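Local atomic coordinates of FMN-dependent NADH-azoreductase 1 (PDB entry 3U7I), a protein that probably uses FMN to reduce electrophilic quinones at the expense of NADH and to cleave the azo bond of aromatic azo compounds. Residues Lys25-Phe30 with Ala202-Glu207; Leu49-Pro55 with Pro110-Tyr116; Gln91-Ala95 with Leu138-Arg142; Ala149-Thr155 with Arg186-Val192. All blocks are in the same frame, centred on the assembly; numbering follows the deposited sequence.

Contact 1: Lys25-Phe30 with Ala202-Glu207; sequences KVFKHF and AYKEVE
His29 stacks face to face on the ring of Tyr203, joining helix 22-37 to helix 195-214, which pack on the same side of the parallel sheet of this flavodoxin-like fold. The axes of the two short segments approach to 9.0 Å and run broadly in the same direction, at 36° to each other. His29 CG stands anti to the backbone N (chi1 -168°), which sends the ring across to the other helix. CB touches the rim of the phenol, near Tyr203 CD1 and CE1. CG comes next, 3.5 Å from Tyr203 CD1, and ND1 lies over the middle of the tyrosine ring. On the other branch CD2 meets Tyr203 CB, which lies over the imidazole face in a CH-pi contact, while Val206 CG2 sits at the imidazole edge. CE1 lies near Glu207 OE2 and Tyr203 CG. At the tip, NE2 donates to Glu207 OE2 over 2.9 Å, nearly straight at 172° and within the ring plane, using the anti lone pair of the carboxylate.

Beneath this polar layer the packing is aliphatic. Val26 CG1 meets Val206 CG1 at 3.6 Å, its CG2 rests on Ala202 CB, and Phe30 CB abuts Val206 CB at 3.8 Å. Val26 and Phe30 continue onto strand 143-149, and Ala202 and Val206 onto strand 181-187. Water 1 donates to Lys25 O and is weakly bonded to Tyr203 OH.

With NE2 as donor and a carboxylate as acceptor, the bond and the stack together restrain the imidazole's rotation, and the nearby negative charge would probably favour a protonated imidazole.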
loop_
_atom_site.group_PDB
_atom_site.type_symbol
_atom_site.label_atom_id
_atom_site.label_comp_id
_atom_site.label_asym_id
_atom_site.label_seq_id
_atom_site.Cartn_x
_atom_site.Cartn_y
_atom_site.Cartn_z
ATOM N N LYS C 25 15.136 12.978 10.165
ATOM C CA LYS C 25 16.506 13.319 10.559
ATOM C C LYS C 25 17.514 12.813 9.543
ATOM O O LYS C 25 18.401 13.553 9.126
ATOM C CB LYS C 25 16.864 12.749 11.938
ATOM C CG LYS C 25 16.390 13.594 13.091
ATOM C CD LYS C 25 16.882 13.080 14.432
ATOM C CE LYS C 25 16.054 13.700 15.553
ATOM N NZ LYS C 25 16.824 13.941 16.811
ATOM N N VAL C 26 17.389 11.547 9.158
ATOM C CA VAL C 26 18.319 10.950 8.198
ATOM C C VAL C 26 18.243 11.641 6.829
ATOM O O VAL C 26 19.267 11.890 6.191
ATOM C CB VAL C 26 18.078 9.433 8.058
ATOM C CG1 VAL C 26 19.022 8.825 7.027
ATOM C CG2 VAL C 26 18.241 8.749 9.412
ATOM N N PHE C 27 17.025 11.956 6.391
ATOM C CA PHE C 27 16.815 12.698 5.149
ATOM C C PHE C 27 17.453 14.092 5.180
ATOM O O PHE C 27 18.081 14.523 4.209
ATOM C CB PHE C 27 15.318 12.832 4.833
ATOM C CG PHE C 27 15.015 13.945 3.869
ATOM C CD1 PHE C 27 15.481 13.887 2.564
ATOM C CD2 PHE C 27 14.290 15.058 4.274
ATOM C CE1 PHE C 27 15.228 14.911 1.670
ATOM C CE2 PHE C 27 14.026 16.089 3.380
ATOM C CZ PHE C 27 14.501 16.014 2.076
ATOM N N LYS C 28 17.268 14.806 6.287
ATOM C CA LYS C 28 17.825 16.151 6.408
ATOM C C LYS C 28 19.357 16.115 6.398
ATOM O O LYS C 28 20.017 17.000 5.840
ATOM C CB LYS C 28 17.287 16.842 7.661
ATOM C CG LYS C 28 15.802 17.186 7.582
ATOM C CD LYS C 28 15.167 17.186 8.979
ATOM C CE LYS C 28 14.467 18.500 9.289
ATOM N NZ LYS C 28 15.427 19.644 9.245
ATOM N N HIS C 29 19.920 15.072 6.996
ATOM C CA HIS C 29 21.360 14.855 6.942
ATOM C C HIS C 29 21.787 14.591 5.495
ATOM O O HIS C 29 22.769 15.170 5.022
ATOM C CB HIS C 29 21.764 13.689 7.844
ATOM C CG HIS C 29 23.241 13.583 8.073
ATOM N ND1 HIS C 29 23.917 14.397 8.956
ATOM C CD2 HIS C 29 24.171 12.759 7.531
ATOM C CE1 HIS C 29 25.201 14.079 8.947
ATOM N NE2 HIS C 29 25.381 13.093 8.085
ATOM N N PHE C 30 21.043 13.724 4.801
ATOM C CA PHE C 30 21.274 13.486 3.379
ATOM C C PHE C 30 21.241 14.791 2.575
ATOM O O PHE C 30 22.151 15.065 1.786
ATOM C CB PHE C 30 20.263 12.488 2.786
ATOM C CG PHE C 30 20.263 12.462 1.273
ATOM C CD1 PHE C 30 21.226 11.743 0.574
ATOM C CD2 PHE C 30 19.323 13.187 0.550
ATOM C CE1 PHE C 30 21.236 11.735 -0.820
ATOM C CE2 PHE C 30 19.335 13.190 -0.839
ATOM C CZ PHE C 30 20.291 12.459 -1.525
ATOM N N ALA C 202 22.989 5.364 9.812
ATOM C CA ALA C 202 22.207 5.866 8.684
ATOM C C ALA C 202 22.837 7.128 8.104
ATOM O O ALA C 202 22.907 7.289 6.887
ATOM C CB ALA C 202 20.787 6.138 9.107
ATOM N N TYR C 203 23.289 8.025 8.977
ATOM C CA TYR C 203 23.993 9.219 8.528
ATOM C C TYR C 203 25.158 8.856 7.609
ATOM O O TYR C 203 25.351 9.486 6.569
ATOM C CB TYR C 203 24.518 10.032 9.712
ATOM C CG TYR C 203 23.453 10.747 10.521
ATOM C CD1 TYR C 203 22.163 10.918 10.027
ATOM C CD2 TYR C 203 23.746 11.262 11.781
ATOM C CE1 TYR C 203 21.190 11.578 10.774
ATOM C CE2 TYR C 203 22.786 11.918 12.531
ATOM C CZ TYR C 203 21.514 12.074 12.027
ATOM O OH TYR C 203 20.570 12.726 12.786
ATOM N N LYS C 204 25.934 7.842 7.984
ATOM C CA LYS C 204 27.103 7.466 7.195
ATOM C C LYS C 204 26.716 6.954 5.814
ATOM O O LYS C 204 27.322 7.332 4.807
ATOM C CB LYS C 204 27.953 6.416 7.905
ATOM C CG LYS C 204 29.298 6.179 7.217
ATOM C CD LYS C 204 29.788 4.750 7.415
ATOM C CE LYS C 204 30.963 4.430 6.497
ATOM N NZ LYS C 204 31.235 2.960 6.429
ATOM N N GLU C 205 25.709 6.089 5.770
ATOM C CA GLU C 205 25.208 5.563 4.503
ATOM C C GLU C 205 24.660 6.637 3.565
ATOM O O GLU C 205 24.845 6.552 2.342
ATOM C CB GLU C 205 24.110 4.533 4.750
ATOM C CG GLU C 205 24.573 3.261 5.395
ATOM C CD GLU C 205 23.535 2.171 5.253
ATOM O OE1 GLU C 205 23.178 1.558 6.283
ATOM O OE2 GLU C 205 23.074 1.934 4.110
ATOM N N VAL C 206 23.969 7.634 4.117
ATOM C CA VAL C 206 23.381 8.669 3.265
ATOM C C VAL C 206 24.409 9.711 2.827
ATOM O O VAL C 206 24.196 10.424 1.842
ATOM C CB VAL C 206 22.149 9.354 3.905
ATOM C CG1 VAL C 206 20.980 8.369 3.989
ATOM C CG2 VAL C 206 22.495 9.924 5.273
ATOM N N GLU C 207 25.519 9.804 3.558
ATOM C CA GLU C 207 26.664 10.577 3.080
ATOM C C GLU C 207 27.258 9.900 1.848
ATOM O O GLU C 207 27.478 10.534 0.820
ATOM C CB GLU C 207 27.732 10.708 4.165
ATOM C CG GLU C 207 27.343 11.596 5.314
ATOM C CD GLU C 207 28.379 11.580 6.429
ATOM O OE1 GLU C 207 29.509 11.095 6.190
ATOM O OE2 GLU C 207 28.057 12.044 7.545
HETATM O O HOH W 1 19.587 15.320 10.778
#

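Contact 2: Leu49-Pro55 with Pro110-Tyr116; sequences LYDDVVP and PSKLKDY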
loop_
_atom_site.group_PDB
_atom_site.type_symbol
_atom_site.label_atom_id
_atom_site.label_comp_id
_atom_site.label_asym_id
_atom_site.label_seq_id
_atom_site.Cartn_x
_atom_site.Cartn_y
_atom_site.Cartn_z
ATOM N N LEU C 49 3.513 14.139 0.710
ATOM C CA LEU C 49 2.343 13.301 0.445
ATOM C C LEU C 49 1.251 13.433 1.499
ATOM O O LEU C 49 0.098 13.121 1.224
ATOM C CB LEU C 49 2.735 11.829 0.281
ATOM C CG LEU C 49 3.792 11.534 -0.791
ATOM C CD1 LEU C 49 3.962 10.024 -0.999
ATOM C CD2 LEU C 49 3.438 12.220 -2.096
ATOM N N TYR C 50 1.602 13.902 2.695
ATOM C CA TYR C 50 0.610 14.060 3.760
ATOM C C TYR C 50 0.270 15.528 4.034
ATOM O O TYR C 50 -0.339 15.859 5.054
ATOM C CB TYR C 50 1.061 13.331 5.036
ATOM C CG TYR C 50 0.880 11.838 4.919
ATOM C CD1 TYR C 50 1.817 11.042 4.253
ATOM C CD2 TYR C 50 -0.253 11.227 5.435
ATOM C CE1 TYR C 50 1.625 9.671 4.129
ATOM C CE2 TYR C 50 -0.457 9.878 5.313
ATOM C CZ TYR C 50 0.477 9.099 4.666
ATOM O OH TYR C 50 0.223 7.748 4.569
ATOM N N ASP C 51 0.657 16.399 3.102
ATOM C CA ASP C 51 0.326 17.818 3.198
ATOM C C ASP C 51 -0.152 18.378 1.857
ATOM O O ASP C 51 -1.164 19.083 1.795
ATOM C CB ASP C 51 1.526 18.623 3.711
ATOM C CG ASP C 51 1.150 20.033 4.130
ATOM O OD1 ASP C 51 0.257 20.189 4.998
ATOM O OD2 ASP C 51 1.748 20.983 3.580
ATOM N N ASP C 52 0.577 18.072 0.787
ATOM C CA ASP C 52 0.163 18.490 -0.550
ATOM C C ASP C 52 -1.047 17.666 -0.981
ATOM O O ASP C 52 -1.352 16.635 -0.371
ATOM C CB ASP C 52 1.299 18.328 -1.570
ATOM C CG ASP C 52 2.517 19.165 -1.232
ATOM O OD1 ASP C 52 2.360 20.244 -0.619
ATOM O OD2 ASP C 52 3.637 18.741 -1.573
ATOM N N VAL C 53 -1.742 18.123 -2.021
ATOM C CA VAL C 53 -2.876 17.380 -2.559
ATOM C C VAL C 53 -2.363 16.273 -3.475
ATOM O O VAL C 53 -1.743 16.541 -4.506
ATOM C CB VAL C 53 -3.855 18.293 -3.323
ATOM C CG1 VAL C 53 -5.062 17.501 -3.805
ATOM C CG2 VAL C 53 -4.303 19.436 -2.433
ATOM N N VAL C 54 -2.595 15.028 -3.066
ATOM C CA VAL C 54 -2.249 13.865 -3.884
ATOM C C VAL C 54 -3.529 13.080 -4.092
ATOM O O VAL C 54 -3.944 12.320 -3.203
ATOM C CB VAL C 54 -1.181 12.975 -3.208
ATOM C CG1 VAL C 54 -0.879 11.753 -4.064
ATOM C CG2 VAL C 54 0.102 13.781 -2.924
ATOM N N PRO C 55 -4.189 13.299 -5.247
ATOM C CA PRO C 55 -5.491 12.677 -5.519
ATOM C C PRO C 55 -5.490 11.152 -5.379
ATOM O O PRO C 55 -4.617 10.442 -5.879
ATOM C CB PRO C 55 -5.786 13.100 -6.966
ATOM C CG PRO C 55 -5.080 14.420 -7.102
ATOM C CD PRO C 55 -3.803 14.251 -6.312
ATOM N N PRO C 110 3.280 3.569 2.922
ATOM C CA PRO C 110 2.178 4.384 3.442
ATOM C C PRO C 110 1.047 4.514 2.421
ATOM O O PRO C 110 1.299 4.594 1.220
ATOM C CB PRO C 110 2.842 5.745 3.680
ATOM C CG PRO C 110 4.253 5.420 3.984
ATOM C CD PRO C 110 4.585 4.246 3.084
ATOM N N SER C 111 -0.193 4.552 2.899
ATOM C CA SER C 111 -1.344 4.692 2.005
ATOM C C SER C 111 -1.181 5.830 0.998
ATOM O O SER C 111 -1.521 5.673 -0.176
ATOM C CB SER C 111 -2.632 4.874 2.799
ATOM O OG SER C 111 -2.533 5.982 3.669
ATOM N N LYS C 112 -0.671 6.976 1.446
ATOM C CA LYS C 112 -0.514 8.108 0.527
ATOM C C LYS C 112 0.587 7.872 -0.516
ATOM O O LYS C 112 0.550 8.456 -1.590
ATOM C CB LYS C 112 -0.328 9.447 1.266
ATOM C CG LYS C 112 -1.555 9.924 2.049
ATOM C CD LYS C 112 -2.838 9.971 1.209
ATOM C CE LYS C 112 -2.756 10.969 0.043
ATOM N NZ LYS C 112 -4.081 11.113 -0.679
ATOM N N LEU C 113 1.544 6.990 -0.223
ATOM C CA LEU C 113 2.548 6.622 -1.232
ATOM C C LEU C 113 1.925 5.733 -2.321
ATOM O O LEU C 113 2.304 5.808 -3.493
ATOM C CB LEU C 113 3.776 5.951 -0.599
ATOM C CG LEU C 113 4.961 5.665 -1.525
ATOM C CD1 LEU C 113 5.337 6.900 -2.338
ATOM C CD2 LEU C 113 6.167 5.157 -0.734
ATOM N N LYS C 114 0.961 4.901 -1.933
ATOM C CA LYS C 114 0.162 4.175 -2.922
ATOM C C LYS C 114 -0.605 5.153 -3.817
ATOM O O LYS C 114 -0.594 5.001 -5.038
ATOM C CB LYS C 114 -0.801 3.182 -2.260
ATOM C CG LYS C 114 -1.609 2.351 -3.265
ATOM C CD LYS C 114 -0.714 1.803 -4.385
ATOM C CE LYS C 114 -1.395 0.700 -5.225
ATOM N NZ LYS C 114 -2.702 1.091 -5.820
ATOM N N ASP C 115 -1.260 6.155 -3.222
ATOM C CA ASP C 115 -1.948 7.182 -4.006
ATOM C C ASP C 115 -0.974 7.865 -4.962
ATOM O O ASP C 115 -1.323 8.166 -6.110
ATOM C CB ASP C 115 -2.569 8.253 -3.113
ATOM C CG ASP C 115 -3.774 7.758 -2.365
ATOM O OD1 ASP C 115 -4.372 6.751 -2.795
ATOM O OD2 ASP C 115 -4.134 8.394 -1.356
ATOM N N TYR C 116 0.240 8.127 -4.483
ATOM C CA TYR C 116 1.246 8.762 -5.332
ATOM C C TYR C 116 1.616 7.839 -6.495
ATOM O O TYR C 116 1.737 8.292 -7.637
ATOM C CB TYR C 116 2.490 9.161 -4.525
ATOM C CG TYR C 116 3.517 9.925 -5.337
ATOM C CD1 TYR C 116 3.361 11.287 -5.594
ATOM C CD2 TYR C 116 4.635 9.283 -5.854
ATOM C CE1 TYR C 116 4.313 11.991 -6.347
ATOM C CE2 TYR C 116 5.586 9.975 -6.614
ATOM C CZ TYR C 116 5.424 11.318 -6.851
ATOM O OH TYR C 116 6.377 11.987 -7.600
HETATM O O HOH W 2 -1.051 7.006 6.509
HETATM O O HOH W 3 -4.249 14.507 -0.557
#
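Lys112 meets both Val54 and Tyr50 where the loop Leu49-Pro55 packs on the first turns of helix 111-120, and it takes part in polar and aromatic interactions alike. Of the hydrogen bonds, the principal one runs from Lys112 NZ to Val54 O, 2.8 Å long and in the carbonyl plane. Lys112 NZ also makes a salt bridge of 2.8 Å with Asp115 OD2, one helical turn on; the chain reaches both by folding back at chi2 and chi3 (-53° and -63°). At the other end of the residue, Lys112 N gives a weak bond to Tyr50 OH.

The aromatic contact is CH-pi: Lys112 CG sits over one face of the Tyr50 ring, 3.6 Å from its centroid, while Pro110 CB lies at the ring edge. Apolar contacts fill the inner side. Leu49 divides its two methyls, CD1 against Leu113 CD1 at 3.7 Å and CD2 against Tyr116 CD1 at 3.6 Å, and Val54 CG1 packs by the backbone of Tyr116.

Asp115 OD1 bonds Ser111 OG of the second subunit, and the reciprocal bond joins Ser111 to Asp115 of that subunit, so this helix forms part of the dimer interface. Leu49 and Tyr116 extend inward onto strand 6-11, whereas Pro55 leans on helix 76-94.

Contact 3: Gln91-Ala95 with Leu138-Arg142; sequences QFKSA and LKDGR
Arg142 bonds to Lys93 and Leu138 packs on Phe92, joining the loop before strand 143-149 to the C-terminal end of helix 76-94. The contact lies at the amino-terminal ends of the adjacent parallel strands 97-103 and 143-149 of the flavodoxin-like sheet.

The hydrogen bonds centre on the arginine. Its NH2 donates to Lys93 O over 2.7 Å, the oxygen lying near the guanidinium plane although the nitrogen stands well above the plane of that carbonyl. A second, weak bond joins Arg142 NH2 to Ala95 O at 2.9 Å, so one nitrogen joins the carbonyls of Lys93 and Ala95, where the chain leaves the helix. The positive charge would probably be favourable at the C-terminal end of the helix. Tyr98 OH is bonded to NH2 too. Water 4 adds a bridge, donating to Lys93 O while accepting from NH1.

Ionic interactions orient the group. Asp140 grips Arg142 side-on, OD2 taking NE at 2.8 Å and OD1 taking NH1 at 3.1 Å by its syn lone pair. The chain is extended from CG to NE (chi2 178°), which carries the guanidinium across to the helix with the carboxylate beside it. Lys93 directs its own ammonium to Glu125.

Leu138 supplies the packing, and its two methyls serve different neighbours. CD2 lies over one face of the guanidinium, offset toward its rim. The Phe92 ring, stacked on Tyr98 and touching Tyr116 of helix 111-120, receives the other branch in an apolar contact: Phe92 CE2 approaches Leu138 CD1 to 3.5 Å.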
loop_
_atom_site.group_PDB
_atom_site.type_symbol
_atom_site.label_atom_id
_atom_site.label_comp_id
_atom_site.label_asym_id
_atom_site.label_seq_id
_atom_site.Cartn_x
_atom_site.Cartn_y
_atom_site.Cartn_z
ATOM N N GLN C 91 5.657 16.540 -12.925
ATOM C CA GLN C 91 6.741 16.781 -11.963
ATOM C C GLN C 91 7.634 15.534 -11.806
ATOM O O GLN C 91 8.864 15.622 -11.864
ATOM C CB GLN C 91 6.186 17.240 -10.610
ATOM C CG GLN C 91 7.238 17.380 -9.505
ATOM C CD GLN C 91 6.644 17.768 -8.151
ATOM O OE1 GLN C 91 5.717 17.119 -7.647
ATOM N NE2 GLN C 91 7.178 18.833 -7.559
ATOM N N PHE C 92 7.011 14.375 -11.610
ATOM C CA PHE C 92 7.743 13.106 -11.550
ATOM C C PHE C 92 8.621 12.875 -12.804
ATOM O O PHE C 92 9.798 12.531 -12.700
ATOM C CB PHE C 92 6.776 11.923 -11.309
ATOM C CG PHE C 92 7.461 10.588 -11.253
ATOM C CD1 PHE C 92 8.063 10.151 -10.077
ATOM C CD2 PHE C 92 7.525 9.782 -12.371
ATOM C CE1 PHE C 92 8.710 8.926 -10.022
ATOM C CE2 PHE C 92 8.175 8.555 -12.326
ATOM C CZ PHE C 92 8.767 8.127 -11.151
ATOM N N LYS C 93 8.052 13.062 -13.988
ATOM C CA LYS C 93 8.802 12.823 -15.222
ATOM C C LYS C 93 9.976 13.784 -15.415
ATOM O O LYS C 93 10.915 13.485 -16.153
ATOM C CB LYS C 93 7.869 12.854 -16.443
ATOM C CG LYS C 93 6.902 11.670 -16.497
ATOM C CD LYS C 93 6.023 11.680 -17.748
ATOM C CE LYS C 93 6.850 11.488 -19.010
ATOM N NZ LYS C 93 5.992 11.436 -20.223
ATOM N N SER C 94 9.927 14.939 -14.751
ATOM C CA SER C 94 10.917 15.994 -14.996
ATOM C C SER C 94 12.215 15.758 -14.235
ATOM O O SER C 94 13.232 16.373 -14.547
ATOM C CB SER C 94 10.355 17.362 -14.606
ATOM O OG SER C 94 10.281 17.489 -13.195
ATOM N N ALA C 95 12.155 14.877 -13.233
ATOM C CA ALA C 95 13.286 14.563 -12.356
ATOM C C ALA C 95 14.088 13.346 -12.838
ATOM O O ALA C 95 13.515 12.375 -13.334
ATOM C CB ALA C 95 12.777 14.316 -10.935
ATOM N N LEU C 138 10.617 5.127 -18.863
ATOM C CA LEU C 138 11.658 5.952 -18.259
ATOM C C LEU C 138 12.968 5.182 -18.130
ATOM O O LEU C 138 13.547 5.103 -17.044
ATOM C CB LEU C 138 11.214 6.462 -16.885
ATOM C CG LEU C 138 9.883 7.224 -16.840
ATOM C CD1 LEU C 138 9.572 7.651 -15.415
ATOM C CD2 LEU C 138 9.885 8.423 -17.777
ATOM N N LYS C 139 13.430 4.619 -19.241
ATOM C CA LYS C 139 14.657 3.831 -19.246
ATOM C C LYS C 139 15.843 4.689 -19.680
ATOM O O LYS C 139 16.526 4.363 -20.643
ATOM C CB LYS C 139 14.508 2.620 -20.174
ATOM C CG LYS C 139 13.202 1.857 -19.976
ATOM C CD LYS C 139 13.380 0.355 -20.145
ATOM C CE LYS C 139 12.089 -0.386 -19.803
ATOM N NZ LYS C 139 12.318 -1.595 -18.955
ATOM N N ASP C 140 16.087 5.780 -18.957
ATOM C CA ASP C 140 17.101 6.758 -19.355
ATOM C C ASP C 140 18.120 7.114 -18.259
ATOM O O ASP C 140 18.633 8.236 -18.229
ATOM C CB ASP C 140 16.430 8.034 -19.891
ATOM C CG ASP C 140 15.216 8.456 -19.066
ATOM O OD1 ASP C 140 14.506 9.390 -19.483
ATOM O OD2 ASP C 140 14.954 7.845 -18.011
ATOM N N GLY C 141 18.417 6.166 -17.370
ATOM C CA GLY C 141 19.464 6.356 -16.374
ATOM C C GLY C 141 19.099 7.186 -15.144
ATOM O O GLY C 141 19.966 7.810 -14.520
ATOM N N ARG C 142 17.821 7.192 -14.783
ATOM C CA ARG C 142 17.391 7.897 -13.588
ATOM C C ARG C 142 17.815 7.121 -12.346
ATOM O O ARG C 142 18.142 5.938 -12.428
ATOM C CB ARG C 142 15.873 8.118 -13.606
ATOM C CG ARG C 142 15.391 8.778 -14.886
ATOM C CD ARG C 142 13.885 8.960 -14.938
ATOM N NE ARG C 142 13.501 9.448 -16.259
ATOM C CZ ARG C 142 12.673 10.463 -16.502
ATOM N NH1 ARG C 142 12.419 10.805 -17.760
ATOM N NH2 ARG C 142 12.099 11.128 -15.508
HETATM O O HOH W 4 10.533 12.597 -18.977
#

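Contact 4: Ala149-Thr155 with Arg186-Val192; sequences ASGGIYT and RAQGTAV
Where the parallel strands 143-149 and 181-187 end, at the carboxyl edge of the sheet that carries the cofactor in flavodoxin-like folds, the segments Ala149-Thr155 and Arg186-Val192 stay bound to each other. Ala149 pairs with Ala187 in a parallel bridge, and Ser150 N donates to Ala187 O over 3.2 Å. Ala187 is the centre of an inverse gamma turn, and beyond it the bonds are individual ones. Thr190 N donates to Ser150 O at 3.1 Å, and Ala191 N to Gly151 O. Gly152 O accepts twice, from Gly189 N across the contact at 3.0 Å and from Ser150 OG of its own loop, the donors approaching on opposite faces of the carbonyl plane.

Gln188 supplies the main side-chain link. Its CG lies between the backbone N and the carbonyl carbon (chi1 55°), and the extended chain beyond takes the amide along the first loop. Gln188 OE1 accepts from Tyr154 N at 2.8 Å, the donor standing above the plane of the amide carbonyl. Gln188 NE2 gives to Thr155 OG1 at 2.7 Å, with the oxygen near the amide plane. Ile153 crosses Gln188 at about a right angle, CG2 near its amide, and brings CG1 to 3.8 Å from Gly189 CA. Arg186 turns its charge to Glu164, and Ala149 packs on Ser23, a predicted FMN-binding residue.

Both ends of the Gln188 amide are therefore engaged, one as acceptor and one as donor, which fixes its flip and ties together two loops that have little apolar packing between them.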
loop_
_atom_site.group_PDB
_atom_site.type_symbol
_atom_site.label_atom_id
_atom_site.label_comp_id
_atom_site.label_asym_id
_atom_site.label_seq_id
_atom_site.Cartn_x
_atom_site.Cartn_y
_atom_site.Cartn_z
ATOM N N ALA C 149 12.832 4.277 7.786
ATOM C CA ALA C 149 13.014 4.036 9.218
ATOM C C ALA C 149 12.044 2.960 9.648
ATOM O O ALA C 149 10.869 3.006 9.270
ATOM C CB ALA C 149 12.761 5.306 10.021
ATOM N N SER C 150 12.518 1.996 10.437
ATOM C CA SER C 150 11.673 0.882 10.858
ATOM C C SER C 150 11.994 0.452 12.275
ATOM O O SER C 150 13.137 0.557 12.719
ATOM C CB SER C 150 11.815 -0.314 9.902
ATOM O OG SER C 150 13.148 -0.815 9.860
ATOM N N GLY C 151 10.977 -0.036 12.976
ATOM C CA GLY C 151 11.152 -0.573 14.311
ATOM C C GLY C 151 11.969 -1.850 14.298
ATOM O O GLY C 151 12.864 -2.022 15.119
ATOM N N GLY C 152 11.673 -2.745 13.359
ATOM C CA GLY C 152 12.360 -4.023 13.287
ATOM C C GLY C 152 13.588 -4.004 12.396
ATOM O O GLY C 152 13.913 -2.977 11.793
ATOM N N ILE C 153 14.276 -5.141 12.323
ATOM C CA ILE C 153 15.460 -5.284 11.479
ATOM C C ILE C 153 15.157 -6.219 10.305
ATOM O O ILE C 153 14.566 -7.289 10.490
ATOM C CB ILE C 153 16.668 -5.776 12.298
ATOM C CG1 ILE C 153 17.205 -4.632 13.157
ATOM C CG2 ILE C 153 17.766 -6.318 11.397
ATOM C CD1 ILE C 153 18.220 -5.057 14.186
ATOM N N TYR C 154 15.560 -5.801 9.103
ATOM C CA TYR C 154 15.120 -6.445 7.861
ATOM C C TYR C 154 16.244 -7.091 7.051
ATOM O O TYR C 154 16.010 -7.659 5.982
ATOM C CB TYR C 154 14.329 -5.442 7.004
ATOM C CG TYR C 154 13.000 -5.132 7.646
ATOM C CD1 TYR C 154 11.862 -5.869 7.327
ATOM C CD2 TYR C 154 12.892 -4.145 8.619
ATOM C CE1 TYR C 154 10.647 -5.614 7.944
ATOM C CE2 TYR C 154 11.680 -3.884 9.241
ATOM C CZ TYR C 154 10.565 -4.619 8.900
ATOM O OH TYR C 154 9.364 -4.355 9.517
ATOM N N THR C 155 17.456 -7.029 7.581
ATOM C CA THR C 155 18.624 -7.498 6.853
ATOM C C THR C 155 19.185 -8.825 7.391
ATOM O O THR C 155 20.344 -9.165 7.130
ATOM C CB THR C 155 19.711 -6.418 6.852
ATOM O OG1 THR C 155 19.812 -5.852 8.168
ATOM C CG2 THR C 155 19.352 -5.320 5.861
ATOM N N ARG C 186 18.381 1.721 5.213
ATOM C CA ARG C 186 17.498 1.253 6.274
ATOM C C ARG C 186 17.951 1.745 7.646
ATOM O O ARG C 186 18.884 1.193 8.243
ATOM C CB ARG C 186 17.424 -0.277 6.278
ATOM C CG ARG C 186 16.811 -0.884 5.027
ATOM C CD ARG C 186 16.634 -2.392 5.178
ATOM N NE ARG C 186 16.043 -2.985 3.981
ATOM C CZ ARG C 186 16.717 -3.231 2.863
ATOM N NH1 ARG C 186 18.008 -2.933 2.776
ATOM N NH2 ARG C 186 16.100 -3.775 1.828
ATOM N N ALA C 187 17.287 2.785 8.143
ATOM C CA ALA C 187 17.491 3.220 9.515
ATOM C C ALA C 187 16.638 2.300 10.381
ATOM O O ALA C 187 15.624 2.715 10.947
ATOM C CB ALA C 187 17.072 4.660 9.684
ATOM N N GLN C 188 17.064 1.044 10.469
ATOM C CA GLN C 188 16.258 -0.019 11.053
ATOM C C GLN C 188 16.606 -0.294 12.512
ATOM O O GLN C 188 17.662 0.116 13.006
ATOM C CB GLN C 188 16.445 -1.299 10.241
ATOM C CG GLN C 188 17.909 -1.703 10.096
ATOM C CD GLN C 188 18.089 -2.953 9.258
ATOM O OE1 GLN C 188 17.127 -3.477 8.697
ATOM N NE2 GLN C 188 19.325 -3.439 9.171
ATOM N N GLY C 189 15.711 -1.008 13.193
ATOM C CA GLY C 189 15.917 -1.391 14.575
ATOM C C GLY C 189 15.753 -0.255 15.569
ATOM O O GLY C 189 16.413 -0.247 16.602
ATOM N N THR C 190 14.870 0.697 15.276
ATOM C CA THR C 190 14.631 1.807 16.204
ATOM C C THR C 190 13.930 1.347 17.500
ATOM O O THR C 190 13.862 2.096 18.484
ATOM C CB THR C 190 13.837 2.976 15.544
ATOM O OG1 THR C 190 12.482 2.573 15.282
ATOM C CG2 THR C 190 14.509 3.427 14.245
ATOM N N ALA C 191 13.415 0.121 17.500
ATOM C CA ALA C 191 12.721 -0.399 18.677
ATOM C C ALA C 191 13.637 -1.246 19.552
ATOM O O ALA C 191 13.314 -1.512 20.710
ATOM C CB ALA C 191 11.497 -1.195 18.268
ATOM N N VAL C 192 14.774 -1.668 18.998
ATOM C CA VAL C 192 15.691 -2.548 19.721
ATOM C C VAL C 192 17.141 -2.080 19.765
ATOM O O VAL C 192 17.922 -2.601 20.558
ATOM C CB VAL C 192 15.676 -3.996 19.175
ATOM C CG1 VAL C 192 14.349 -4.676 19.494
ATOM C CG2 VAL C 192 15.981 -4.020 17.679
#

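In the fold
All four contacts belong to one flavodoxin-like domain. Contacts 2 and 3 are the more deeply buried and meet where Tyr116 OH lies 3.5 Å from Phe92 CD1; contacts 1 and 4 are partly buried and touch through Ala202 CB and Ala187 CB, 4.0 Å apart, strand 181-187 and helix 195-214 being consecutive elements. Helix-helix packing in contact 1 combines an aliphatic underside with a polar aromatic rim, whereas contact 4 relies on backbone bonds and one glutamine amide. Single cationic side chains reach backbone carbonyls in contacts 2 and 3, a lysine in one and an arginine in the other. Contact 2 alone borders the second subunit. Contacts 3 and 4 lie on opposite sides of the chain's centre.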